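Local atomic coordinates of predicted component of a thermophile-specific DNA repair system, contains a RAMP domain (Methanopyrus kandleri, PDB entry 4N0L), a protein that probably binds CRISPR RNA as the Csm3 backbone subunit of a type III-A interference complex, and may cleave target RNA. Residues Thr7-Gly12 with Glu227-Val232; Ala274-Ser279 with Glu314-Val319; Phe292-Asp297 with Val319-Asp324; Asp299-Glu304 with Asp327-Arg332. All coordinates share one frame; numbering follows the deposited sequence. Where two conformers were deposited one is given.

Contact 1: residues Thr7-Gly12 with Glu227-Val232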
loop_
_atom_site.group_PDB
_atom_site.type_symbol
_atom_site.label_atom_id
_atom_site.label_comp_id
_atom_site.label_asym_id
_atom_site.label_seq_id
_atom_site.Cartn_x
_atom_site.Cartn_y
_atom_site.Cartn_z
ATOM N N THR A 7 15.250 2.553 -4.540
ATOM C CA THR A 7 13.944 2.885 -3.980
ATOM C C THR A 7 13.321 4.187 -4.474
ATOM O O THR A 7 14.011 5.113 -4.899
ATOM C CB THR A 7 14.020 2.985 -2.442
ATOM O OG1 THR A 7 15.043 3.919 -2.079
ATOM C CG2 THR A 7 14.342 1.636 -1.814
ATOM N N ILE A 8 11.994 4.236 -4.405
ATOM C CA ILE A 8 11.248 5.480 -4.545
ATOM C C ILE A 8 10.468 5.696 -3.258
ATOM O O ILE A 8 9.680 4.840 -2.856
ATOM C CB ILE A 8 10.266 5.461 -5.724
ATOM C CG1 ILE A 8 11.004 5.319 -7.054
ATOM C CG2 ILE A 8 9.420 6.727 -5.726
ATOM C CD1 ILE A 8 10.078 5.064 -8.219
ATOM N N THR A 9 10.690 6.833 -2.608
ATOM C CA THR A 9 10.047 7.106 -1.328
ATOM C C THR A 9 9.012 8.219 -1.413
ATOM O O THR A 9 9.332 9.354 -1.772
ATOM C CB THR A 9 11.077 7.482 -0.256
ATOM O OG1 THR A 9 12.019 6.414 -0.100
ATOM C CG2 THR A 9 10.389 7.739 1.073
ATOM N N LEU A 10 7.769 7.887 -1.077
ATOM C CA LEU A 10 6.710 8.884 -0.971
ATOM C C LEU A 10 6.823 9.573 0.379
ATOM O O LEU A 10 6.866 8.908 1.414
ATOM C CB LEU A 10 5.319 8.252 -1.130
ATOM C CG LEU A 10 4.826 7.684 -2.471
ATOM C CD1 LEU A 10 5.753 6.624 -3.062
ATOM C CD2 LEU A 10 3.412 7.131 -2.322
ATOM N N VAL A 11 6.883 10.902 0.368
ATOM C CA VAL A 11 6.999 11.670 1.604
ATOM C C VAL A 11 5.909 12.729 1.708
ATOM O O VAL A 11 5.690 13.512 0.781
ATOM C CB VAL A 11 8.375 12.359 1.720
ATOM C CG1 VAL A 11 8.488 13.118 3.041
ATOM C CG2 VAL A 11 9.501 11.343 1.580
ATOM N N GLY A 12 5.229 12.746 2.847
ATOM C CA GLY A 12 4.178 13.709 3.107
ATOM C C GLY A 12 3.536 13.413 4.445
ATOM O O GLY A 12 4.225 13.036 5.393
ATOM N N GLU A 227 5.784 8.398 5.279
ATOM C CA GLU A 227 6.751 7.708 4.473
ATOM C C GLU A 227 6.395 6.142 3.910
ATOM O O GLU A 227 6.146 5.025 4.476
ATOM C CB GLU A 227 8.024 7.680 5.320
ATOM C CG GLU A 227 9.286 7.475 4.495
ATOM C CD GLU A 227 10.537 7.367 5.342
ATOM O OE1 GLU A 227 11.286 6.379 5.175
ATOM O OE2 GLU A 227 10.780 8.277 6.162
ATOM N N VAL A 228 6.404 6.231 2.586
ATOM C CA VAL A 228 6.140 4.961 1.925
ATOM C C VAL A 228 7.296 4.639 0.987
ATOM O O VAL A 228 7.608 5.421 0.089
ATOM C CB VAL A 228 4.818 4.994 1.134
ATOM C CG1 VAL A 228 4.490 3.616 0.583
ATOM C CG2 VAL A 228 3.683 5.498 2.014
ATOM N N VAL A 229 7.928 3.487 1.193
ATOM C CA VAL A 229 9.088 3.107 0.394
ATOM C C VAL A 229 8.735 2.012 -0.608
ATOM O O VAL A 229 8.286 0.932 -0.227
ATOM C CB VAL A 229 10.256 2.614 1.278
ATOM C CG1 VAL A 229 11.484 2.339 0.422
ATOM C CG2 VAL A 229 10.581 3.634 2.358
ATOM N N TYR A 230 8.934 2.304 -1.888
ATOM C CA TYR A 230 8.722 1.325 -2.948
ATOM C C TYR A 230 10.054 0.827 -3.503
ATOM O O TYR A 230 10.889 1.622 -3.935
ATOM C CB TYR A 230 7.868 1.921 -4.072
ATOM C CG TYR A 230 7.828 1.080 -5.332
ATOM C CD1 TYR A 230 8.696 1.329 -6.389
ATOM C CD2 TYR A 230 6.914 0.043 -5.469
ATOM C CE1 TYR A 230 8.659 0.563 -7.542
ATOM C CE2 TYR A 230 6.870 -0.726 -6.615
ATOM C CZ TYR A 230 7.744 -0.461 -7.649
ATOM O OH TYR A 230 7.699 -1.227 -8.791
ATOM N N ARG A 231 10.245 -0.488 -3.498
ATOM C CA ARG A 231 11.472 -1.073 -4.028
ATOM C C ARG A 231 11.351 -1.354 -5.522
ATOM O O ARG A 231 10.533 -2.169 -5.947
ATOM C CB ARG A 231 11.824 -2.362 -3.283
ATOM C CG ARG A 231 12.051 -2.181 -1.789
ATOM C CD ARG A 231 12.455 -3.486 -1.113
ATOM N NE ARG A 231 11.455 -4.539 -1.283
ATOM C CZ ARG A 231 11.517 -5.488 -2.212
ATOM N NH1 ARG A 231 12.533 -5.517 -3.064
ATOM N NH2 ARG A 231 10.563 -6.407 -2.293
ATOM N N VAL A 232 12.167 -0.669 -6.315
ATOM C CA VAL A 232 12.179 -0.884 -7.755
ATOM C C VAL A 232 12.845 -2.221 -8.064
ATOM O O VAL A 232 14.019 -2.422 -7.756
ATOM C CB VAL A 232 12.917 0.248 -8.497
ATOM C CG1 VAL A 232 12.944 -0.024 -9.995
ATOM C CG2 VAL A 232 12.272 1.593 -8.197
HETATM O O HOH W 1 12.972 6.059 2.539
#
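I8 pairs with Y230, and L10 with V228, where strand 7-12 lies antiparallel to strand 227-231, the strand directions 165° apart. Both are hydrogen-bonded pairs. I8 N reaches Y230 O at 2.9 Å, and Y230 N returns to I8 O at 2.8 Å. In the second pair L10 N lies 2.7 Å from V228 O, and V228 N bonds to L10 O. The non-hydrogen-bonded pairs T9-V229, between them, and T7-R231, beyond I8-Y230, bring T9 CA and T7 CA close to V228 O and Y230 O, as weak CA-H...O contacts.

On the face of T7, T9, E227 and V229, the valine straddles both threonines. With CG1 anti to the backbone N (chi1 -175°), it presents that methyl to T7 CG2 at 3.7 Å, while CG2 lies beside T9 OG1. In one of its two modelled conformers, E227 brings CG to T9 CG2 (3.6 Å), and a water bound to T9 OG1 donates to its OE1. On the other face L10 CB and V228 CB meet at 4.0 Å. V232 CG2 touches both CG1 and CD1 of I8, each at 4.1 Å.

Helix 238-255 covers this second face: M246 packs on L10, L238 on I8, and D241 holds the Y230 hydroxyl. An antiparallel sheet with this helix on one face is consistent with the RRM-like (ferredoxin-like) fold of RAMP proteins.

Contact 2: residues Ala274-Ser279 with Glu314-Val319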
loop_
_atom_site.group_PDB
_atom_site.type_symbol
_atom_site.label_atom_id
_atom_site.label_comp_id
_atom_site.label_asym_id
_atom_site.label_seq_id
_atom_site.Cartn_x
_atom_site.Cartn_y
_atom_site.Cartn_z
ATOM N N ALA A 274 6.333 14.820 -2.174
ATOM C CA ALA A 274 7.413 14.471 -3.088
ATOM C C ALA A 274 7.603 12.971 -3.275
ATOM O O ALA A 274 7.311 12.173 -2.381
ATOM C CB ALA A 274 8.715 15.094 -2.609
ATOM N N LEU A 275 8.088 12.602 -4.458
ATOM C CA LEU A 275 8.585 11.254 -4.712
ATOM C C LEU A 275 10.107 11.296 -4.764
ATOM O O LEU A 275 10.685 11.957 -5.626
ATOM C CB LEU A 275 8.022 10.691 -6.020
ATOM C CG LEU A 275 6.673 9.964 -6.018
ATOM C CD1 LEU A 275 5.661 10.627 -5.092
ATOM C CD2 LEU A 275 6.129 9.881 -7.434
ATOM N N CYS A 276 10.753 10.576 -3.853
ATOM C CA CYS A 276 12.202 10.651 -3.713
ATOM C C CYS A 276 12.882 9.355 -4.139
ATOM O O CYS A 276 12.693 8.309 -3.518
ATOM C CB CYS A 276 12.573 10.995 -2.270
ATOM S SG CYS A 276 11.744 12.475 -1.625
ATOM N N ALA A 277 13.677 9.434 -5.201
ATOM C CA ALA A 277 14.234 8.244 -5.836
ATOM C C ALA A 277 15.734 8.075 -5.599
ATOM O O ALA A 277 16.501 9.039 -5.655
ATOM C CB ALA A 277 13.950 8.276 -7.324
ATOM N N ARG A 278 16.140 6.839 -5.324
ATOM C CA ARG A 278 17.554 6.481 -5.261
ATOM C C ARG A 278 17.801 5.181 -6.019
ATOM O O ARG A 278 17.267 4.134 -5.657
ATOM C CB ARG A 278 18.031 6.352 -3.810
ATOM C CG ARG A 278 17.980 7.659 -3.039
ATOM C CD ARG A 278 18.507 7.525 -1.617
ATOM N NE ARG A 278 17.601 6.808 -0.726
ATOM C CZ ARG A 278 17.565 6.986 0.591
ATOM N NH1 ARG A 278 18.376 7.866 1.164
ATOM N NH2 ARG A 278 16.716 6.292 1.337
ATOM N N SER A 279 18.594 5.259 -7.083
ATOM C CA SER A 279 18.951 4.079 -7.866
ATOM C C SER A 279 20.189 3.407 -7.288
ATOM O O SER A 279 20.955 4.035 -6.556
ATOM C CB SER A 279 19.189 4.444 -9.332
ATOM O OG SER A 279 20.466 5.034 -9.511
ATOM N N GLU A 314 17.144 14.528 3.632
ATOM C CA GLU A 314 17.836 13.313 3.228
ATOM C C GLU A 314 18.294 13.397 1.795
ATOM O O GLU A 314 17.703 14.093 0.962
ATOM C CB GLU A 314 16.971 12.062 3.385
ATOM C CG GLU A 314 17.390 11.098 4.498
ATOM C CD GLU A 314 16.634 11.291 5.784
ATOM O OE1 GLU A 314 15.400 11.124 5.781
ATOM O OE2 GLU A 314 17.283 11.535 6.819
ATOM N N ARG A 315 19.364 12.665 1.525
ATOM C CA ARG A 315 19.983 12.669 0.220
ATOM C C ARG A 315 19.360 11.644 -0.714
ATOM O O ARG A 315 19.243 10.463 -0.386
ATOM C CB ARG A 315 21.486 12.415 0.351
ATOM C CG ARG A 315 22.305 13.618 0.787
ATOM C CD ARG A 315 23.677 13.205 1.302
ATOM N NE ARG A 315 24.602 14.335 1.280
ATOM C CZ ARG A 315 25.590 14.549 2.144
ATOM N NH1 ARG A 315 25.795 13.729 3.169
ATOM N NH2 ARG A 315 26.368 15.613 1.985
ATOM N N TYR A 316 18.954 12.119 -1.886
ATOM C CA TYR A 316 18.417 11.252 -2.921
ATOM C C TYR A 316 19.112 11.529 -4.245
ATOM O O TYR A 316 19.875 12.488 -4.365
ATOM C CB TYR A 316 16.907 11.449 -3.061
ATOM C CG TYR A 316 16.138 11.200 -1.785
ATOM C CD1 TYR A 316 15.760 9.915 -1.417
ATOM C CD2 TYR A 316 15.779 12.253 -0.951
ATOM C CE1 TYR A 316 15.054 9.683 -0.251
ATOM C CE2 TYR A 316 15.073 12.031 0.215
ATOM C CZ TYR A 316 14.712 10.744 0.560
ATOM O OH TYR A 316 14.008 10.520 1.719
ATOM N N GLU A 317 18.846 10.691 -5.240
ATOM C CA GLU A 317 19.383 10.920 -6.572
ATOM C C GLU A 317 18.539 11.960 -7.289
ATOM O O GLU A 317 19.060 12.931 -7.836
ATOM C CB GLU A 317 19.424 9.619 -7.372
ATOM C CG GLU A 317 19.975 9.774 -8.777
ATOM C CD GLU A 317 20.066 8.452 -9.510
ATOM O OE1 GLU A 317 20.365 8.465 -10.723
ATOM O OE2 GLU A 317 19.840 7.401 -8.873
ATOM N N ILE A 318 17.229 11.750 -7.273
ATOM C CA ILE A 318 16.288 12.662 -7.906
ATOM C C ILE A 318 15.057 12.833 -7.025
ATOM O O ILE A 318 14.481 11.854 -6.553
ATOM C CB ILE A 318 15.867 12.164 -9.302
ATOM C CG1 ILE A 318 17.030 12.304 -10.287
ATOM C CG2 ILE A 318 14.658 12.932 -9.808
ATOM C CD1 ILE A 318 16.724 11.804 -11.680
ATOM N N VAL A 319 14.667 14.083 -6.798
ATOM C CA VAL A 319 13.477 14.388 -6.014
ATOM C C VAL A 319 12.403 15.011 -6.897
ATOM O O VAL A 319 12.613 16.074 -7.483
ATOM C CB VAL A 319 13.795 15.346 -4.847
ATOM C CG1 VAL A 319 12.512 15.828 -4.180
ATOM C CG2 VAL A 319 14.713 14.672 -3.835
#
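A277 pairs with I318 in antiparallel register, but E317 also faces A277, which makes a classic beta bulge: A277 O takes both E317 N at 2.9 Å and I318 N at 3.2 Å, while A277 N bonds to I318 O almost straight. The bulge turns the chain, and the preceding strand 314-316 runs 65° from strand 274-278. This swing lays Y316 flat over C276, whose CB sits 3.3 Å from the ring centroid and only 6° off the ring normal. C276 SG lies over the same face, a sulfur-aromatic contact.

R278 passes the edge of that ring with CG, then bends at chi3, which brings Y316 CE1 under the centre of the guanidinium, the two planes 43° apart. NH1 thereby reaches R315 O at 3.1 Å. At the other end of R278, past its backbone, the extended E317 side chain places OE2 to receive S279 N at 3.1 Å. S279 OG also donates to OE2, on its syn lone pair.

Strand 7-16 borders strand 268-278 on its other edge, while strand 290-292 pairs with 314-316 and lends F292 to the packing on A274, C276 and V319.

Contact 3: residues Phe292-Asp297 with Val319-Asp324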
loop_
_atom_site.group_PDB
_atom_site.type_symbol
_atom_site.label_atom_id
_atom_site.label_comp_id
_atom_site.label_asym_id
_atom_site.label_seq_id
_atom_site.Cartn_x
_atom_site.Cartn_y
_atom_site.Cartn_z
ATOM N N PHE A 292 15.836 16.419 0.481
ATOM C CA PHE A 292 14.434 16.627 0.810
ATOM C C PHE A 292 14.117 16.070 2.193
ATOM O O PHE A 292 14.544 14.965 2.532
ATOM C CB PHE A 292 13.523 15.972 -0.235
ATOM C CG PHE A 292 12.067 16.298 -0.056
ATOM C CD1 PHE A 292 11.536 17.468 -0.579
ATOM C CD2 PHE A 292 11.229 15.441 0.639
ATOM C CE1 PHE A 292 10.196 17.778 -0.413
ATOM C CE2 PHE A 292 9.889 15.745 0.809
ATOM C CZ PHE A 292 9.373 16.917 0.283
ATOM N N PRO A 293 13.365 16.837 2.998
ATOM C CA PRO A 293 12.938 18.196 2.655
ATOM C C PRO A 293 13.977 19.247 3.040
ATOM O O PRO A 293 14.528 19.198 4.141
ATOM C CB PRO A 293 11.660 18.369 3.475
ATOM C CG PRO A 293 11.914 17.553 4.695
ATOM C CD PRO A 293 12.733 16.364 4.243
ATOM N N GLU A 294 14.253 20.175 2.131
ATOM C CA GLU A 294 15.125 21.301 2.442
ATOM C C GLU A 294 14.309 22.431 3.064
ATOM O O GLU A 294 13.081 22.346 3.132
ATOM C CB GLU A 294 15.860 21.771 1.188
ATOM C CG GLU A 294 16.963 20.814 0.753
ATOM C CD GLU A 294 17.458 21.078 -0.654
ATOM O OE1 GLU A 294 16.841 21.902 -1.360
ATOM O OE2 GLU A 294 18.465 20.456 -1.055
ATOM N N GLU A 295 14.992 23.469 3.538
ATOM C CA GLU A 295 14.326 24.603 4.174
ATOM C C GLU A 295 13.267 25.207 3.260
ATOM O O GLU A 295 12.182 25.577 3.709
ATOM C CB GLU A 295 15.339 25.674 4.583
ATOM C CG GLU A 295 14.751 26.744 5.494
ATOM C CD GLU A 295 15.757 27.809 5.888
ATOM O OE1 GLU A 295 16.795 27.934 5.204
ATOM O OE2 GLU A 295 15.509 28.521 6.885
ATOM N N GLU A 296 13.596 25.312 1.977
ATOM C CA GLU A 296 12.665 25.829 0.983
ATOM C C GLU A 296 11.377 25.002 0.942
ATOM O O GLU A 296 10.284 25.559 0.860
ATOM C CB GLU A 296 13.318 25.858 -0.400
ATOM C CG GLU A 296 12.408 26.380 -1.497
ATOM C CD GLU A 296 13.127 26.565 -2.819
ATOM O OE1 GLU A 296 12.439 26.735 -3.847
ATOM O OE2 GLU A 296 14.378 26.556 -2.829
ATOM N N ASP A 297 11.514 23.678 1.003
ATOM C CA ASP A 297 10.363 22.774 0.991
ATOM C C ASP A 297 9.454 23.008 2.193
ATOM O O ASP A 297 8.231 22.911 2.087
ATOM C CB ASP A 297 10.808 21.306 0.974
ATOM C CG ASP A 297 11.615 20.948 -0.259
ATOM O OD1 ASP A 297 11.073 21.044 -1.380
ATOM O OD2 ASP A 297 12.785 20.544 -0.103
ATOM N N VAL A 319 14.667 14.083 -6.798
ATOM C CA VAL A 319 13.477 14.388 -6.014
ATOM C C VAL A 319 12.403 15.011 -6.897
ATOM O O VAL A 319 12.613 16.074 -7.483
ATOM C CB VAL A 319 13.795 15.346 -4.847
ATOM C CG1 VAL A 319 12.512 15.828 -4.180
ATOM C CG2 VAL A 319 14.713 14.672 -3.835
ATOM N N ILE A 320 11.261 14.341 -7.003
ATOM C CA ILE A 320 10.133 14.880 -7.754
ATOM C C ILE A 320 9.136 15.521 -6.796
ATOM O O ILE A 320 8.449 14.827 -6.048
ATOM C CB ILE A 320 9.406 13.796 -8.571
ATOM C CG1 ILE A 320 10.399 12.986 -9.408
ATOM C CG2 ILE A 320 8.328 14.427 -9.447
ATOM C CD1 ILE A 320 11.167 13.815 -10.409
ATOM N N ARG A 321 9.052 16.847 -6.831
ATOM C CA ARG A 321 8.167 17.582 -5.938
ATOM C C ARG A 321 6.834 17.859 -6.609
ATOM O O ARG A 321 6.760 17.973 -7.833
ATOM C CB ARG A 321 8.806 18.903 -5.505
ATOM C CG ARG A 321 10.070 18.753 -4.681
ATOM C CD ARG A 321 10.831 20.068 -4.594
ATOM N NE ARG A 321 11.872 20.013 -3.574
ATOM C CZ ARG A 321 13.109 19.582 -3.797
ATOM N NH1 ARG A 321 13.997 19.560 -2.812
ATOM N NH2 ARG A 321 13.454 19.164 -5.006
ATOM N N ALA A 322 5.780 17.945 -5.807
ATOM C CA ALA A 322 4.481 18.385 -6.299
ATOM C C ALA A 322 4.646 19.771 -6.908
ATOM O O ALA A 322 4.024 20.108 -7.918
ATOM C CB ALA A 322 3.457 18.405 -5.181
ATOM N N ARG A 323 5.496 20.564 -6.263
ATOM C CA ARG A 323 5.824 21.920 -6.683
ATOM C C ARG A 323 6.452 21.962 -8.082
ATOM O O ARG A 323 6.317 22.952 -8.800
ATOM C CB ARG A 323 6.761 22.538 -5.634
ATOM C CG ARG A 323 7.642 23.689 -6.087
ATOM C CD ARG A 323 8.515 24.160 -4.927
ATOM N NE ARG A 323 9.937 23.909 -5.149
ATOM C CZ ARG A 323 10.815 23.681 -4.177
ATOM N NH1 ARG A 323 10.415 23.654 -2.913
ATOM N NH2 ARG A 323 12.092 23.468 -4.469
ATOM N N ASP A 324 7.107 20.873 -8.476
ATOM C CA ASP A 324 7.676 20.763 -9.820
ATOM C C ASP A 324 6.610 20.522 -10.885
ATOM O O ASP A 324 6.799 20.872 -12.049
ATOM C CB ASP A 324 8.715 19.639 -9.882
ATOM C CG ASP A 324 9.872 19.859 -8.932
ATOM O OD1 ASP A 324 10.194 21.031 -8.645
ATOM O OD2 ASP A 324 10.469 18.858 -8.483
#
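R321, R323 and F292 bury the most surface here, and the two arginines converge on D297. R321, extended from CG to NE, grips the aspartate side-on. Its NE meets OD1 at 2.6 Å and its NH1 meets OD2 at 3.1 Å, both on syn lone pairs, with carboxylate and guanidinium nearly coplanar (10° apart). The anti lone pair of OD2 receives E294 N at 2.7 Å. E294 occupies the N-cap position of helix 295-300, so D297, at N3, accepts the backbone N-H of the N-cap residue, the N3-to-N-cap bond of a capping box, while it holds R321. E294 OE1 adds a long charge contact to R321 NH1, well out of the guanidinium plane.

R323 bends at chi3 (114°), which carries its guanidinium across R321 CD on one face and under the carboxylate of E296 on the other. The E296 group is stacked, its OE1 3.3 Å from R323 NH2, with no N-H aimed at it. R323 NH1 forms a salt bridge to D297 OD1 at 3.1 Å.

F292 borders this network at R321. Its ring edge points at R321 NH1, 3.9 Å from CD1, with ring and guanidinium planes 72° apart. CB rests on V319 CG2 at 4.0 Å, and V319 CG1 sits over one face of the R321 guanidinium.

Three acidic side chains thus surround two arginines in one salt-bridge network, with one formal negative charge in excess. The buried D297 carboxylate, held by two arginines and a backbone N-H near a helix start, would be expected to remain ionised.

Contact 4: residues Asp299-Glu304 with Asp327-Arg332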
loop_
_atom_site.group_PDB
_atom_site.type_symbol
_atom_site.label_atom_id
_atom_site.label_comp_id
_atom_site.label_asym_id
_atom_site.label_seq_id
_atom_site.Cartn_x
_atom_site.Cartn_y
_atom_site.Cartn_z
ATOM N N ASP A 299 9.138 25.875 4.031
ATOM C CA ASP A 299 8.454 27.155 3.857
ATOM C C ASP A 299 7.308 27.027 2.856
ATOM O O ASP A 299 6.234 27.594 3.052
ATOM C CB ASP A 299 9.431 28.242 3.400
ATOM C CG ASP A 299 10.452 28.600 4.465
ATOM O OD1 ASP A 299 10.251 28.230 5.641
ATOM O OD2 ASP A 299 11.453 29.265 4.126
ATOM N N GLU A 300 7.555 26.291 1.777
ATOM C CA GLU A 300 6.547 26.053 0.747
ATOM C C GLU A 300 5.368 25.210 1.235
ATOM O O GLU A 300 4.248 25.380 0.758
ATOM C CB GLU A 300 7.179 25.377 -0.476
ATOM C CG GLU A 300 8.129 26.261 -1.276
ATOM C CD GLU A 300 7.417 27.367 -2.033
ATOM O OE1 GLU A 300 6.176 27.305 -2.165
ATOM O OE2 GLU A 300 8.101 28.303 -2.495
ATOM N N ALA A 301 5.613 24.316 2.191
ATOM C CA ALA A 301 4.602 23.334 2.590
ATOM C C ALA A 301 3.761 23.784 3.778
ATOM O O ALA A 301 2.727 24.427 3.580
ATOM C CB ALA A 301 5.261 22.009 2.908
ATOM N N ALA A 302 4.172 23.394 4.985
ATOM C CA ALA A 302 3.462 23.749 6.219
ATOM C C ALA A 302 3.029 25.206 6.148
ATOM O O ALA A 302 3.876 26.088 6.000
ATOM C CB ALA A 302 4.337 23.501 7.433
ATOM N N ASP A 303 1.731 25.481 6.266
ATOM C CA ASP A 303 0.747 24.662 6.979
ATOM C C ASP A 303 0.118 23.474 6.232
ATOM O O ASP A 303 -0.731 22.781 6.795
ATOM C CB ASP A 303 -0.382 25.579 7.472
ATOM C CG ASP A 303 -1.002 25.103 8.773
ATOM O OD1 ASP A 303 -0.261 24.577 9.630
ATOM O OD2 ASP A 303 -2.229 25.257 8.938
ATOM N N GLU A 304 0.518 23.224 4.989
ATOM C CA GLU A 304 -0.161 22.208 4.183
ATOM C C GLU A 304 0.404 20.805 4.418
ATOM O O GLU A 304 -0.353 19.834 4.452
ATOM C CB GLU A 304 -0.078 22.557 2.692
ATOM C CG GLU A 304 -0.730 23.885 2.301
ATOM C CD GLU A 304 -2.245 23.902 2.489
ATOM O OE1 GLU A 304 -2.838 22.846 2.804
ATOM O OE2 GLU A 304 -2.846 24.986 2.329
ATOM N N ASP A 327 1.227 24.062 -9.109
ATOM C CA ASP A 327 1.333 25.143 -8.139
ATOM C C ASP A 327 0.722 24.673 -6.823
ATOM O O ASP A 327 -0.299 25.195 -6.370
ATOM C CB ASP A 327 0.633 26.404 -8.654
ATOM C CG ASP A 327 0.812 27.593 -7.728
ATOM O OD1 ASP A 327 1.813 27.627 -6.982
ATOM O OD2 ASP A 327 -0.052 28.497 -7.749
ATOM N N ARG A 328 1.360 23.675 -6.218
ATOM C CA ARG A 328 0.846 23.005 -5.025
ATOM C C ARG A 328 1.985 22.554 -4.124
ATOM O O ARG A 328 3.085 22.267 -4.597
ATOM C CB ARG A 328 0.000 21.782 -5.405
ATOM C CG ARG A 328 -1.118 22.021 -6.410
ATOM C CD ARG A 328 -2.397 22.414 -5.698
ATOM N NE ARG A 328 -2.777 21.394 -4.723
ATOM C CZ ARG A 328 -3.427 20.273 -5.027
ATOM N NH1 ARG A 328 -3.723 19.398 -4.077
ATOM N NH2 ARG A 328 -3.780 20.025 -6.281
ATOM N N ALA A 329 1.713 22.467 -2.827
ATOM C CA ALA A 329 2.706 21.987 -1.875
ATOM C C ALA A 329 2.695 20.461 -1.839
ATOM O O ALA A 329 3.690 19.828 -1.486
ATOM C CB ALA A 329 2.440 22.560 -0.492
ATOM N N TYR A 330 1.561 19.884 -2.226
ATOM C CA TYR A 330 1.384 18.438 -2.240
ATOM C C TYR A 330 0.400 18.038 -3.334
ATOM O O TYR A 330 -0.403 18.853 -3.781
ATOM C CB TYR A 330 0.889 17.939 -0.878
ATOM C CG TYR A 330 -0.539 18.336 -0.548
ATOM C CD1 TYR A 330 -1.617 17.565 -0.975
ATOM C CD2 TYR A 330 -0.808 19.491 0.177
ATOM C CE1 TYR A 330 -2.920 17.930 -0.683
ATOM C CE2 TYR A 330 -2.110 19.864 0.476
ATOM C CZ TYR A 330 -3.160 19.081 0.042
ATOM O OH TYR A 330 -4.451 19.449 0.339
ATOM N N LEU A 331 0.460 16.781 -3.761
ATOM C CA LEU A 331 -0.574 16.233 -4.630
ATOM C C LEU A 331 -1.228 15.039 -3.950
ATOM O O LEU A 331 -0.576 14.290 -3.223
ATOM C CB LEU A 331 -0.002 15.830 -5.992
ATOM C CG LEU A 331 0.582 16.948 -6.861
ATOM C CD1 LEU A 331 1.125 16.395 -8.171
ATOM C CD2 LEU A 331 -0.460 18.028 -7.122
ATOM N N ARG A 332 -2.524 14.875 -4.180
ATOM C CA ARG A 332 -3.251 13.729 -3.658
ATOM C C ARG A 332 -2.940 12.519 -4.542
ATOM O O ARG A 332 -2.501 12.696 -5.680
ATOM C CB ARG A 332 -4.753 14.030 -3.610
ATOM C CG ARG A 332 -5.117 15.135 -2.623
ATOM C CD ARG A 332 -5.292 14.603 -1.207
ATOM N NE ARG A 332 -6.411 13.673 -1.096
ATOM C CZ ARG A 332 -7.657 14.034 -0.799
ATOM N NH1 ARG A 332 -8.613 13.119 -0.721
ATOM N NH2 ARG A 332 -7.945 15.310 -0.582
#
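A329 CB touches the end of helix 295-300, 3.6 Å from E300 O and 3.8 Å from A301 CA. Its third neighbour is E304 CB, at 4.1 Å, so the one methyl meets both the last helical turn and the loop that follows.

Beside the methyl, E304 lies across Y330 at about a right angle. E304 CB is 4.0 Å from both CD2 and CE2 of the tyrosine, and OE1 lies at the ring edge, in its plane, 3.9 Å from CE2. A bend at chi2 (-66°) folds the glutamate back and brings OE1 there.

This is surface packing between the end of helix 295-300 with its following loop and the loop before helix 333-338, carried by van der Waals contacts, at the margin of the RRM-like sheet and away from the zinc site.

Further out, R271 of strand 268-278 forms a salt bridge with E304 OE1 and also packs on Y330, tying both partners to the sheet. On the helix side, E304 N bonds to A301 O at 2.9 Å, which turns the chain past the helix end. L331 bonds through its backbone to I272 and packs on A322 and L325, while R328 and R332 reach E335 and E253 in salt bridges.

In the fold
Contacts 1, 2 and 3 all reach one antiparallel sheet, ordered 172-174, 223-231, 7-16, 268-278, 318-321. Contact 1 joins its central strands; contact 2, about 9 Å away between centres, adds the outermost strand 318-321 beyond the neighbouring strand 268-278. Contact 3 shares V319 and that strand with contact 2, their centres about 10 Å apart. The centre of contact 4 is about 9 Å from that of contact 3, and both use helix 295-300. Along the chain contact 1 closes before the others open, whereas the segments of contacts 2, 3 and 4 alternate. The C-terminal part is therefore interlaced with itself and fastened to the edge of the RRM-like sheet; the centres of contacts 3 and 4 lie about 15 and 18 Å from that of contact 1.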